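Local structure of citrate synthase (Metallosphaera sedula, 6ABW) at residues E52-E57 and A188-A193; D93-L98 and A144-A149; M121-A126 and S209-I214; G245-T250 and Y300-Q305. The protein probably catalyses the condensation of oxaloacetate with acetyl-CoA and water to citrate and CoA, the entry step of the tricarboxylic acid cycle. One frame throughout, in Å; residues are numbered along the deposited sequence.

Contact 1. Residues E52-E57 and A188-A193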
loop_
_atom_site.group_PDB
_atom_site.type_symbol
_atom_site.label_atom_id
_atom_site.label_comp_id
_atom_site.label_asym_id
_atom_site.label_seq_id
_atom_site.Cartn_x
_atom_site.Cartn_y
_atom_site.Cartn_z
ATOM N N GLU A 52 -19.023 22.271 -15.878
ATOM C CA GLU A 52 -19.540 23.619 -16.224
ATOM C C GLU A 52 -20.314 24.279 -15.066
ATOM O O GLU A 52 -20.161 25.459 -14.872
ATOM C CB GLU A 52 -20.453 23.498 -17.413
ATOM C CG GLU A 52 -21.071 24.807 -17.910
ATOM C CD GLU A 52 -20.092 25.872 -18.419
ATOM O OE1 GLU A 52 -18.853 25.632 -18.487
ATOM O OE2 GLU A 52 -20.602 26.970 -18.767
ATOM N N HIS A 53 -21.117 23.512 -14.348
ATOM C CA HIS A 53 -22.121 24.043 -13.435
ATOM C C HIS A 53 -21.866 23.755 -11.950
ATOM O O HIS A 53 -22.636 24.247 -11.099
ATOM C CB HIS A 53 -23.482 23.511 -13.821
ATOM C CG HIS A 53 -23.909 23.901 -15.195
ATOM N ND1 HIS A 53 -24.219 22.973 -16.171
ATOM C CD2 HIS A 53 -24.149 25.120 -15.740
ATOM C CE1 HIS A 53 -24.595 23.614 -17.275
ATOM N NE2 HIS A 53 -24.567 24.916 -17.036
ATOM N N THR A 54 -20.829 22.958 -11.596
ATOM C CA THR A 54 -20.573 22.695 -10.176
ATOM C C THR A 54 -19.142 23.096 -9.816
ATOM O O THR A 54 -18.663 24.104 -10.248
ATOM C CB THR A 54 -20.994 21.288 -9.698
ATOM O OG1 THR A 54 -20.053 20.328 -10.133
ATOM C CG2 THR A 54 -22.398 20.908 -10.221
ATOM N N SER A 55 -18.526 22.375 -8.917
ATOM C CA SER A 55 -17.204 22.716 -8.378
ATOM C C SER A 55 -16.690 21.416 -7.757
ATOM O O SER A 55 -17.437 20.461 -7.533
ATOM C CB SER A 55 -17.271 23.762 -7.288
ATOM O OG SER A 55 -18.018 23.286 -6.184
ATOM N N PHE A 56 -15.411 21.368 -7.491
ATOM C CA PHE A 56 -14.853 20.167 -6.897
ATOM C C PHE A 56 -15.507 19.861 -5.544
ATOM O O PHE A 56 -15.852 18.718 -5.271
ATOM C CB PHE A 56 -13.335 20.285 -6.763
ATOM C CG PHE A 56 -12.673 19.004 -6.263
ATOM C CD1 PHE A 56 -12.838 17.834 -6.943
ATOM C CD2 PHE A 56 -11.878 19.008 -5.115
ATOM C CE1 PHE A 56 -12.199 16.684 -6.541
ATOM C CE2 PHE A 56 -11.269 17.868 -4.696
ATOM C CZ PHE A 56 -11.444 16.670 -5.404
ATOM N N GLU A 57 -15.713 20.883 -4.701
ATOM C CA GLU A 57 -16.377 20.645 -3.384
ATOM C C GLU A 57 -17.735 19.991 -3.528
ATOM O O GLU A 57 -18.090 19.061 -2.821
ATOM C CB GLU A 57 -16.555 21.947 -2.605
ATOM C CG GLU A 57 -15.226 22.584 -2.198
ATOM C CD GLU A 57 -14.687 23.695 -3.122
ATOM O OE1 GLU A 57 -14.764 23.557 -4.368
ATOM O OE2 GLU A 57 -14.077 24.668 -2.616
ATOM N N ALA A 188 -9.942 20.152 -13.599
ATOM C CA ALA A 188 -8.984 19.037 -13.583
ATOM C C ALA A 188 -9.264 18.146 -12.399
ATOM O O ALA A 188 -9.247 16.945 -12.517
ATOM C CB ALA A 188 -7.574 19.560 -13.523
ATOM N N LEU A 189 -9.544 18.730 -11.238
ATOM C CA LEU A 189 -9.904 17.966 -10.046
ATOM C C LEU A 189 -11.154 17.186 -10.216
ATOM O O LEU A 189 -11.242 16.049 -9.770
ATOM C CB LEU A 189 -10.086 18.843 -8.838
ATOM C CG LEU A 189 -8.824 19.498 -8.381
ATOM C CD1 LEU A 189 -9.096 20.658 -7.454
ATOM C CD2 LEU A 189 -7.996 18.419 -7.680
ATOM N N ILE A 190 -12.146 17.762 -10.882
ATOM C CA ILE A 190 -13.371 16.966 -11.164
ATOM C C ILE A 190 -13.113 15.872 -12.203
ATOM O O ILE A 190 -13.573 14.718 -12.053
ATOM C CB ILE A 190 -14.513 17.894 -11.662
ATOM C CG1 ILE A 190 -14.967 18.849 -10.510
ATOM C CG2 ILE A 190 -15.698 17.060 -12.151
ATOM C CD1 ILE A 190 -15.796 20.018 -10.994
ATOM N N LEU A 191 -12.346 16.231 -13.235
ATOM C CA LEU A 191 -12.161 15.346 -14.390
ATOM C C LEU A 191 -11.480 14.024 -14.051
ATOM O O LEU A 191 -11.777 12.980 -14.626
ATOM C CB LEU A 191 -11.402 16.089 -15.506
ATOM C CG LEU A 191 -12.173 17.156 -16.313
ATOM C CD1 LEU A 191 -11.321 18.072 -17.168
ATOM C CD2 LEU A 191 -13.263 16.502 -17.172
ATOM N N TYR A 192 -10.506 14.078 -13.149
ATOM C CA TYR A 192 -9.733 12.948 -12.750
ATOM C C TYR A 192 -10.259 12.196 -11.500
ATOM O O TYR A 192 -9.612 11.234 -11.053
ATOM C CB TYR A 192 -8.247 13.365 -12.605
ATOM C CG TYR A 192 -7.340 13.278 -13.813
ATOM C CD1 TYR A 192 -7.474 12.242 -14.775
ATOM C CD2 TYR A 192 -6.261 14.126 -13.957
ATOM C CE1 TYR A 192 -6.568 12.094 -15.790
ATOM C CE2 TYR A 192 -5.362 13.984 -14.993
ATOM C CZ TYR A 192 -5.526 12.951 -15.928
ATOM O OH TYR A 192 -4.584 12.776 -16.953
ATOM N N ALA A 193 -11.458 12.587 -10.981
ATOM C CA ALA A 193 -11.873 12.135 -9.667
ATOM C C ALA A 193 -12.081 10.631 -9.616
ATOM O O ALA A 193 -11.727 10.031 -8.610
ATOM C CB ALA A 193 -13.085 12.869 -9.146
#
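The carbonyl O of I190 is gripped twice, by A193 N at 3.2 Å, where the helix ends, and by the hydroxyl of Y42, while the side chain of the same residue reaches across to 52-57. Its CD1 lies 3.6 Å from S55 C, and CG1 packs 3.8 Å from F56 CA; I190 meets mainly backbone. F56 makes the larger contact. Its CG stands anti to the backbone N (chi1 -175°), which lays the ring over L189: CB of L189 sits 3.7 Å from the ring centroid, 22° off the normal, a CH-pi contact displaced toward the CD1 rim. The two side chains cross at about a right angle, and L189 CD1 follows the same ring, 4.0 Å from F56 CD2. F56 CE1 also comes to 3.4 Å from L189 O, a carbonyl that S349 OG hydrogen-bonds. In the mostly helical citrate synthase fold this is where the break between helices 47-53 and 56-65 meets the C-terminal end of helix 179-191. S55 is the N-cap of helix 56-65, and its OG also bonds E58 OE2. F56 N is taken by D186 OD1, one turn back along helix 179-191, and helix 342-365 packs on F56 and L189 through L352 and L348. Y192, where helix 179-191 gives out, hydrogen-bonds D325, a predicted active-site residue, through its OH.

Contact 2. Residues D93-L98 and A144-A149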
loop_
_atom_site.group_PDB
_atom_site.type_symbol
_atom_site.label_atom_id
_atom_site.label_comp_id
_atom_site.label_asym_id
_atom_site.label_seq_id
_atom_site.Cartn_x
_atom_site.Cartn_y
_atom_site.Cartn_z
ATOM N N ASP A 93 8.096 17.927 7.609
ATOM C CA ASP A 93 9.538 17.658 7.745
ATOM C C ASP A 93 9.904 16.419 6.954
ATOM O O ASP A 93 10.978 16.336 6.324
ATOM C CB ASP A 93 9.943 17.412 9.208
ATOM C CG ASP A 93 9.812 18.653 10.128
ATOM O OD1 ASP A 93 9.576 19.783 9.627
ATOM O OD2 ASP A 93 9.921 18.442 11.391
ATOM N N MET A 94 9.031 15.440 6.970
ATOM C CA MET A 94 9.328 14.209 6.255
ATOM C C MET A 94 9.390 14.388 4.776
ATOM O O MET A 94 10.306 13.875 4.117
ATOM C CB MET A 94 8.281 13.151 6.548
ATOM C CG MET A 94 8.424 12.676 7.992
ATOM S SD MET A 94 7.285 11.337 8.482
ATOM C CE MET A 94 7.036 10.584 6.894
ATOM N N ILE A 95 8.455 15.157 4.229
ATOM C CA ILE A 95 8.478 15.461 2.824
ATOM C C ILE A 95 9.822 16.143 2.424
ATOM O O ILE A 95 10.439 15.818 1.378
ATOM C CB ILE A 95 7.262 16.341 2.416
ATOM C CG1 ILE A 95 5.946 15.564 2.513
ATOM C CG2 ILE A 95 7.442 16.892 0.993
ATOM C CD1 ILE A 95 4.747 16.516 2.611
ATOM N N TYR A 96 10.211 17.101 3.254
ATOM C CA TYR A 96 11.408 17.894 3.000
ATOM C C TYR A 96 12.695 17.138 3.345
ATOM O O TYR A 96 13.759 17.578 2.974
ATOM C CB TYR A 96 11.371 19.215 3.794
ATOM C CG TYR A 96 10.608 20.269 3.038
ATOM C CD1 TYR A 96 9.217 20.312 3.101
ATOM C CD2 TYR A 96 11.257 21.197 2.272
ATOM C CE1 TYR A 96 8.471 21.263 2.410
ATOM C CE2 TYR A 96 10.531 22.175 1.588
ATOM C CZ TYR A 96 9.161 22.179 1.636
ATOM O OH TYR A 96 8.475 23.148 0.981
ATOM N N SER A 97 12.617 15.960 3.943
ATOM C CA SER A 97 13.848 15.212 4.223
ATOM C C SER A 97 14.164 14.132 3.158
ATOM O O SER A 97 15.266 13.600 3.136
ATOM C CB SER A 97 13.763 14.602 5.602
ATOM O OG SER A 97 12.945 13.502 5.527
ATOM N N LEU A 98 13.208 13.834 2.273
ATOM C CA LEU A 98 13.473 12.917 1.150
ATOM C C LEU A 98 14.372 13.589 0.115
ATOM O O LEU A 98 14.408 14.817 0.026
ATOM C CB LEU A 98 12.164 12.447 0.568
ATOM C CG LEU A 98 11.343 11.547 1.492
ATOM C CD1 LEU A 98 9.939 11.300 0.922
ATOM C CD2 LEU A 98 12.043 10.205 1.657
ATOM N N ALA A 144 0.950 20.156 -2.507
ATOM C CA ALA A 144 1.510 21.489 -2.602
ATOM C C ALA A 144 2.946 21.477 -2.019
ATOM O O ALA A 144 3.864 22.054 -2.603
ATOM C CB ALA A 144 0.597 22.479 -1.845
ATOM N N ASN A 145 3.136 20.755 -0.929
ATOM C CA ASN A 145 4.423 20.676 -0.247
ATOM C C ASN A 145 5.445 19.777 -0.918
ATOM O O ASN A 145 6.628 20.007 -0.865
ATOM C CB ASN A 145 4.223 20.452 1.233
ATOM C CG ASN A 145 3.787 21.756 1.903
ATOM O OD1 ASN A 145 4.557 22.721 1.930
ATOM N ND2 ASN A 145 2.493 21.846 2.236
ATOM N N VAL A 146 4.938 18.739 -1.644
ATOM C CA VAL A 146 5.791 17.919 -2.467
ATOM C C VAL A 146 6.394 18.774 -3.592
ATOM O O VAL A 146 7.594 18.741 -3.875
ATOM C CB VAL A 146 5.003 16.678 -2.985
ATOM C CG1 VAL A 146 5.732 15.968 -4.150
ATOM C CG2 VAL A 146 4.787 15.672 -1.863
ATOM N N LEU A 147 5.583 19.603 -4.221
ATOM C CA LEU A 147 6.089 20.491 -5.258
ATOM C C LEU A 147 7.153 21.418 -4.666
ATOM O O LEU A 147 8.267 21.623 -5.261
ATOM C CB LEU A 147 4.927 21.273 -5.896
ATOM C CG LEU A 147 5.422 22.541 -6.668
ATOM C CD1 LEU A 147 6.173 22.100 -7.884
ATOM C CD2 LEU A 147 4.210 23.406 -6.989
ATOM N N ARG A 148 6.792 22.008 -3.532
ATOM C CA ARG A 148 7.644 23.028 -2.955
ATOM C C ARG A 148 8.989 22.461 -2.431
ATOM O O ARG A 148 10.068 23.025 -2.642
ATOM C CB ARG A 148 6.855 23.808 -1.942
ATOM C CG ARG A 148 5.817 24.704 -2.609
ATOM C CD ARG A 148 4.965 25.414 -1.578
ATOM N NE ARG A 148 5.690 26.511 -0.938
ATOM C CZ ARG A 148 5.835 27.735 -1.451
ATOM N NH1 ARG A 148 6.565 28.607 -0.793
ATOM N NH2 ARG A 148 5.352 28.077 -2.653
ATOM N N ALA A 149 8.957 21.289 -1.820
ATOM C CA ALA A 149 10.177 20.564 -1.520
ATOM C C ALA A 149 11.072 20.286 -2.687
ATOM O O ALA A 149 12.297 20.501 -2.633
ATOM C CB ALA A 149 9.917 19.306 -0.746
#
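Y96 lies over A149 so that the methyl CB stands 3.6 Å from the ring centroid and only 7° off its normal, a CH-pi contact centred on the ring. With CG anti to the carbonyl carbon (chi1 -85°), the ring reaches across to helix 128-151 and its phenolic end passes alongside R148, OH lying 3.4 Å from R148 CB. That hydroxyl is equally near A149 N, but the angle is poor; its hydrogen bond goes instead to K153 O, beyond the end of the helix. I95, the residue before, packs beside it. Its CG2 touches A149 CB at 3.9 Å and V146 CG2 at 4.1 Å, and also meets N145 O at 3.7 Å, an oxygen already held by A149 N at 2.8 Å. A149, small and facing helix 89-97, touches both residues; the axes pass 9.2 Å apart, crossing at -36°. N145 ND2 bonds T141 O and A156 O, while R148 bonds K154 O and S172 O. Across the interface the grip is thus mainly methyl and ring packing, with fit of shape doing the work, and the polar ends of Y96, N145 and R148 are satisfied by other parts of the chain.

Contact 3. Residues M121-A126 and S209-I214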
loop_
_atom_site.group_PDB
_atom_site.type_symbol
_atom_site.label_atom_id
_atom_site.label_comp_id
_atom_site.label_asym_id
_atom_site.label_seq_id
_atom_site.Cartn_x
_atom_site.Cartn_y
_atom_site.Cartn_z
ATOM N N MET A 121 -8.185 6.347 11.871
ATOM C CA MET A 121 -9.230 5.930 12.816
ATOM C C MET A 121 -9.954 4.693 12.303
ATOM O O MET A 121 -9.964 4.425 11.088
ATOM C CB MET A 121 -10.268 7.062 12.973
ATOM C CG MET A 121 -9.786 8.302 13.674
ATOM S SD MET A 121 -9.495 7.915 15.412
ATOM C CE MET A 121 -11.223 8.033 15.972
ATOM N N PRO A 122 -10.651 3.964 13.191
ATOM C CA PRO A 122 -11.318 2.766 12.714
ATOM C C PRO A 122 -12.530 3.124 11.811
ATOM O O PRO A 122 -13.104 4.200 11.886
ATOM C CB PRO A 122 -11.817 2.055 14.014
ATOM C CG PRO A 122 -11.055 2.683 15.121
ATOM C CD PRO A 122 -10.615 4.055 14.670
ATOM N N TRP A 123 -12.928 2.153 11.010
ATOM C CA TRP A 123 -14.130 2.334 10.196
ATOM C C TRP A 123 -15.324 2.522 11.141
ATOM O O TRP A 123 -15.415 1.875 12.174
ATOM C CB TRP A 123 -14.296 1.140 9.291
ATOM C CG TRP A 123 -13.255 1.205 8.221
ATOM C CD1 TRP A 123 -11.976 0.749 8.250
ATOM C CD2 TRP A 123 -13.401 1.924 6.991
ATOM N NE1 TRP A 123 -11.319 1.133 7.092
ATOM C CE2 TRP A 123 -12.184 1.814 6.287
ATOM C CE3 TRP A 123 -14.478 2.601 6.397
ATOM C CZ2 TRP A 123 -12.004 2.393 5.028
ATOM C CZ3 TRP A 123 -14.299 3.153 5.143
ATOM C CH2 TRP A 123 -13.067 3.051 4.488
ATOM N N ASN A 124 -16.147 3.471 10.791
ATOM C CA ASN A 124 -17.349 3.866 11.564
ATOM C C ASN A 124 -18.360 4.515 10.609
ATOM O O ASN A 124 -18.119 5.602 10.100
ATOM C CB ASN A 124 -16.910 4.821 12.695
ATOM C CG ASN A 124 -18.075 5.211 13.539
ATOM O OD1 ASN A 124 -18.820 4.346 13.918
ATOM N ND2 ASN A 124 -18.247 6.454 13.790
ATOM N N LYS A 125 -19.500 3.873 10.369
ATOM C CA LYS A 125 -20.486 4.453 9.421
ATOM C C LYS A 125 -20.787 5.917 9.577
ATOM O O LYS A 125 -20.840 6.622 8.594
ATOM C CB LYS A 125 -21.817 3.719 9.443
ATOM C CG LYS A 125 -21.829 2.406 8.696
ATOM C CD LYS A 125 -23.283 1.977 8.429
ATOM C CE LYS A 125 -23.349 0.692 7.607
ATOM N NZ LYS A 125 -23.767 0.939 6.187
ATOM N N ALA A 126 -20.950 6.418 10.804
ATOM C CA ALA A 126 -21.288 7.822 11.040
ATOM C C ALA A 126 -20.216 8.853 10.705
ATOM O O ALA A 126 -20.535 9.969 10.430
ATOM C CB ALA A 126 -21.707 8.070 12.482
ATOM N N SER A 209 -10.316 -4.144 3.024
ATOM C CA SER A 209 -10.895 -5.462 3.439
ATOM C C SER A 209 -10.435 -5.956 4.810
ATOM O O SER A 209 -11.065 -6.841 5.415
ATOM C CB SER A 209 -10.623 -6.554 2.385
ATOM O OG SER A 209 -9.298 -7.121 2.412
ATOM N N THR A 210 -9.316 -5.468 5.275
ATOM C CA THR A 210 -8.839 -5.796 6.605
ATOM C C THR A 210 -9.258 -4.762 7.635
ATOM O O THR A 210 -8.842 -4.849 8.782
ATOM C CB THR A 210 -7.296 -5.894 6.626
ATOM O OG1 THR A 210 -6.743 -4.579 6.480
ATOM C CG2 THR A 210 -6.761 -6.785 5.525
ATOM N N LEU A 211 -9.919 -3.687 7.184
ATOM C CA LEU A 211 -10.348 -2.581 7.983
ATOM C C LEU A 211 -9.213 -1.690 8.365
ATOM O O LEU A 211 -9.298 -0.884 9.286
ATOM C CB LEU A 211 -11.266 -2.999 9.164
ATOM C CG LEU A 211 -12.500 -3.755 8.725
ATOM C CD1 LEU A 211 -13.325 -4.170 9.957
ATOM C CD2 LEU A 211 -13.378 -3.043 7.712
ATOM N N SER A 212 -8.147 -1.722 7.570
ATOM C CA SER A 212 -7.097 -0.701 7.687
ATOM C C SER A 212 -7.716 0.692 7.461
ATOM O O SER A 212 -8.628 0.850 6.668
ATOM C CB SER A 212 -5.934 -0.997 6.727
ATOM O OG SER A 212 -4.863 -0.076 7.024
ATOM N N ASP A 213 -7.226 1.702 8.183
ATOM C CA ASP A 213 -7.778 3.055 8.085
ATOM C C ASP A 213 -7.691 3.662 6.663
ATOM O O ASP A 213 -6.908 3.229 5.832
ATOM C CB ASP A 213 -7.151 3.979 9.095
ATOM C CG ASP A 213 -5.644 4.184 8.880
ATOM O OD1 ASP A 213 -5.285 5.034 8.045
ATOM O OD2 ASP A 213 -4.818 3.531 9.529
ATOM N N ILE A 214 -8.594 4.580 6.414
ATOM C CA ILE A 214 -8.686 5.210 5.113
ATOM C C ILE A 214 -7.395 5.836 4.575
ATOM O O ILE A 214 -7.149 5.824 3.378
ATOM C CB ILE A 214 -9.915 6.172 5.074
ATOM C CG1 ILE A 214 -10.335 6.390 3.643
ATOM C CG2 ILE A 214 -9.611 7.454 5.830
ATOM C CD1 ILE A 214 -11.804 6.852 3.518
HETATM O O HOH W 1 -10.674 5.059 8.488
#
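The two loops run past each other in opposite directions without strand pairing, M121 CA lying 5.7 Å from D213 CA and W123 CA 6.6 Å from L211 CA. L211 has the positive phi of a Schellman motif that closes the preceding helix, and this turn sets two successive carbonyls at the edge of the W123 indole. With CG anti to the carbonyl carbon (chi1 -72°), the indole is turned to the other loop and takes the second as its acceptor: NE1 donates to S212 O at 2.7 Å, nearly straight at 170°. The oxygen lies close to the ring plane, but seen from the acceptor the donor stands 48° above the carbonyl plane, off the lone-pair directions. L211 O sits beside it at the same edge, 3.3 Å from W123 CD1, and L211 CB packs 3.9 Å from that carbon. At the far end of the indole, I214 CD1 lies 4.1 Å from W123 CH2, the two side chains crossing at about a right angle. A water ties the backbones together, donating to M121 O at 2.8 Å and accepting from I214 N at 3.0 Å. D213 is the N-cap of helix 214-225. Its OD1 takes the backbone N of S216 and also bonds S116 OG, and OD2 forms a salt bridge to K226 of the second subunit. The contact thus joins the loop between helices 104-119 and 128-151 to the one between 199-208 and 214-225, with W123 packed against V358, I359 and V362 of helix 342-365 and I214 against A132 and L135 of helix 128-151.

Contact 4. Residues G245-T250 and Y300-Q305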
loop_
_atom_site.group_PDB
_atom_site.type_symbol
_atom_site.label_atom_id
_atom_site.label_comp_id
_atom_site.label_asym_id
_atom_site.label_seq_id
_atom_site.Cartn_x
_atom_site.Cartn_y
_atom_site.Cartn_z
ATOM N N GLY A 245 9.301 20.357 -29.314
ATOM C CA GLY A 245 9.957 21.628 -29.036
ATOM C C GLY A 245 9.325 22.846 -29.623
ATOM O O GLY A 245 9.091 23.807 -28.918
ATOM N N GLU A 246 8.989 22.826 -30.910
ATOM C CA GLU A 246 8.420 23.986 -31.644
ATOM C C GLU A 246 7.323 23.486 -32.599
ATOM O O GLU A 246 7.491 22.392 -33.163
ATOM C CB GLU A 246 9.495 24.658 -32.495
ATOM C CG GLU A 246 10.683 25.184 -31.724
ATOM C CD GLU A 246 10.328 26.371 -30.824
ATOM O OE1 GLU A 246 9.296 27.014 -31.100
ATOM O OE2 GLU A 246 11.072 26.679 -29.836
ATOM N N PRO A 247 6.218 24.220 -32.720
ATOM C CA PRO A 247 5.110 23.734 -33.539
ATOM C C PRO A 247 5.437 23.338 -34.994
ATOM O O PRO A 247 4.887 22.351 -35.545
ATOM C CB PRO A 247 4.131 24.927 -33.572
ATOM C CG PRO A 247 4.403 25.632 -32.289
ATOM C CD PRO A 247 5.873 25.504 -32.052
ATOM N N ASP A 248 6.331 24.111 -35.593
ATOM C CA ASP A 248 6.777 23.812 -36.985
ATOM C C ASP A 248 7.585 22.509 -37.127
ATOM O O ASP A 248 7.887 22.083 -38.258
ATOM C CB ASP A 248 7.577 25.008 -37.582
ATOM C CG ASP A 248 6.735 26.295 -37.717
ATOM O OD1 ASP A 248 5.460 26.208 -37.716
ATOM O OD2 ASP A 248 7.370 27.411 -37.810
ATOM N N MET A 249 7.918 21.859 -36.010
ATOM C CA MET A 249 8.594 20.580 -36.028
ATOM C C MET A 249 7.689 19.379 -35.863
ATOM O O MET A 249 8.192 18.252 -35.840
ATOM C CB MET A 249 9.602 20.519 -34.883
ATOM C CG MET A 249 10.516 21.681 -34.763
ATOM S SD MET A 249 11.822 21.543 -35.958
ATOM C CE MET A 249 11.563 23.156 -36.629
ATOM N N THR A 250 6.391 19.609 -35.608
ATOM C CA THR A 250 5.473 18.507 -35.275
ATOM C C THR A 250 5.314 17.496 -36.375
ATOM O O THR A 250 5.364 16.301 -36.136
ATOM C CB THR A 250 4.101 19.069 -34.816
ATOM O OG1 THR A 250 4.331 20.064 -33.801
ATOM C CG2 THR A 250 3.254 17.963 -34.227
ATOM N N TYR A 300 3.356 24.598 -26.304
ATOM C CA TYR A 300 2.972 23.191 -26.054
ATOM C C TYR A 300 1.540 22.907 -26.443
ATOM O O TYR A 300 1.285 21.849 -26.977
ATOM C CB TYR A 300 3.320 22.804 -24.604
ATOM C CG TYR A 300 4.812 22.744 -24.360
ATOM C CD1 TYR A 300 5.696 22.112 -25.261
ATOM C CD2 TYR A 300 5.371 23.377 -23.270
ATOM C CE1 TYR A 300 7.068 22.089 -25.040
ATOM C CE2 TYR A 300 6.742 23.323 -23.023
ATOM C CZ TYR A 300 7.576 22.640 -23.893
ATOM O OH TYR A 300 8.933 22.551 -23.686
ATOM N N PHE A 301 0.634 23.830 -26.221
ATOM C CA PHE A 301 -0.756 23.723 -26.584
ATOM C C PHE A 301 -0.857 23.655 -28.109
ATOM O O PHE A 301 -1.528 22.798 -28.638
ATOM C CB PHE A 301 -1.639 24.871 -26.061
ATOM C CG PHE A 301 -3.050 24.808 -26.562
ATOM C CD1 PHE A 301 -3.936 23.864 -26.067
ATOM C CD2 PHE A 301 -3.489 25.642 -27.586
ATOM C CE1 PHE A 301 -5.260 23.766 -26.508
ATOM C CE2 PHE A 301 -4.801 25.506 -28.104
ATOM C CZ PHE A 301 -5.688 24.582 -27.549
ATOM N N GLU A 302 -0.056 24.481 -28.791
ATOM C CA GLU A 302 -0.045 24.491 -30.274
ATOM C C GLU A 302 0.522 23.220 -30.819
ATOM O O GLU A 302 0.014 22.692 -31.776
ATOM C CB GLU A 302 0.743 25.700 -30.804
ATOM C CG GLU A 302 0.006 26.997 -30.457
ATOM C CD GLU A 302 0.603 28.269 -31.085
ATOM O OE1 GLU A 302 1.621 28.142 -31.834
ATOM O OE2 GLU A 302 0.051 29.394 -30.810
ATOM N N ILE A 303 1.573 22.691 -30.198
ATOM C CA ILE A 303 2.111 21.394 -30.630
ATOM C C ILE A 303 1.077 20.280 -30.395
ATOM O O ILE A 303 0.846 19.442 -31.250
ATOM C CB ILE A 303 3.407 21.047 -29.895
ATOM C CG1 ILE A 303 4.544 21.990 -30.331
ATOM C CG2 ILE A 303 3.756 19.595 -30.164
ATOM C CD1 ILE A 303 5.636 22.090 -29.287
ATOM N N ALA A 304 0.447 20.282 -29.210
ATOM C CA ALA A 304 -0.574 19.242 -28.915
ATOM C C ALA A 304 -1.717 19.284 -29.904
ATOM O O ALA A 304 -2.153 18.235 -30.397
ATOM C CB ALA A 304 -1.164 19.478 -27.533
ATOM N N GLN A 305 -2.165 20.493 -30.217
ATOM C CA GLN A 305 -3.284 20.632 -31.144
ATOM C C GLN A 305 -2.927 20.072 -32.568
ATOM O O GLN A 305 -3.732 19.379 -33.207
ATOM C CB GLN A 305 -3.834 22.076 -31.159
ATOM C CG GLN A 305 -4.998 22.266 -32.118
ATOM C CD GLN A 305 -6.050 23.296 -31.645
ATOM O OE1 GLN A 305 -7.260 23.076 -31.809
ATOM N NE2 GLN A 305 -5.590 24.376 -31.022
#
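I303 makes the tight part of this contact, pressing both branches into the curve of the 245-250 turn. CG1 stands anti to the carbonyl carbon (chi1 -69°), and its extension puts CD1 3.8 Å from G245 C and equally near E246 N. CG1 itself lies 3.7 Å from P247 N, the proline ring crossing the isoleucine chain at about a right angle. The other branch, CG2, meets T250 OG1 at 3.7 Å, so a buried hydroxyl rests on a methyl. That hydroxyl is not left without a partner: it donates to P247 O at 2.9 Å, tilted 31° from the carbonyl plane, and T250 N reaches the same oxygen at 3.1 Å from the same face. Two bonds on one carbonyl tie the 3-10 turn 247-249 to the start of helix 250-260. Helix 233-244 gives way at G245, two residues before the turn, where the backbone angles would jam a CB against the carbonyl O of the residue before. The turn links helices 233-244 and 250-260 and packs on helix 295-315, in what is probably the small, CoA-binding domain of citrate synthase; the side chain of T250 is about 8 Å from that of L265, which binds acetyl-CoA. The outer side is more open to solvent and buries less surface. There E302, partly exposed, runs extended past the proline, OE1 lying 3.8 Å from P247 CG, and OE2 makes a long, weak ion pair with R298. E246, exposed, has K299 packed against it, as has P247.

Contacts 1 and 2 are buried and join helices, or helix ends, through aromatic rings laid over aliphatic carbon; contacts 3 and 4 lie farther out and are only partly buried. Contact 3 alone has direct hydrogen bonding between its segments, supplemented by water, between two irregular loops; contact 4 relies on one isoleucine against a turn that braces itself internally. Helix 342-365 backs both contact 1 and contact 3, and helix 128-151 supplies half of contact 2 and packs on I214 of contact 3. Contacts 1, 2 and 3 all touch the second subunit, whereas contact 4 does not, lying across the chain's centre from contact 3, about 48 Å between centres.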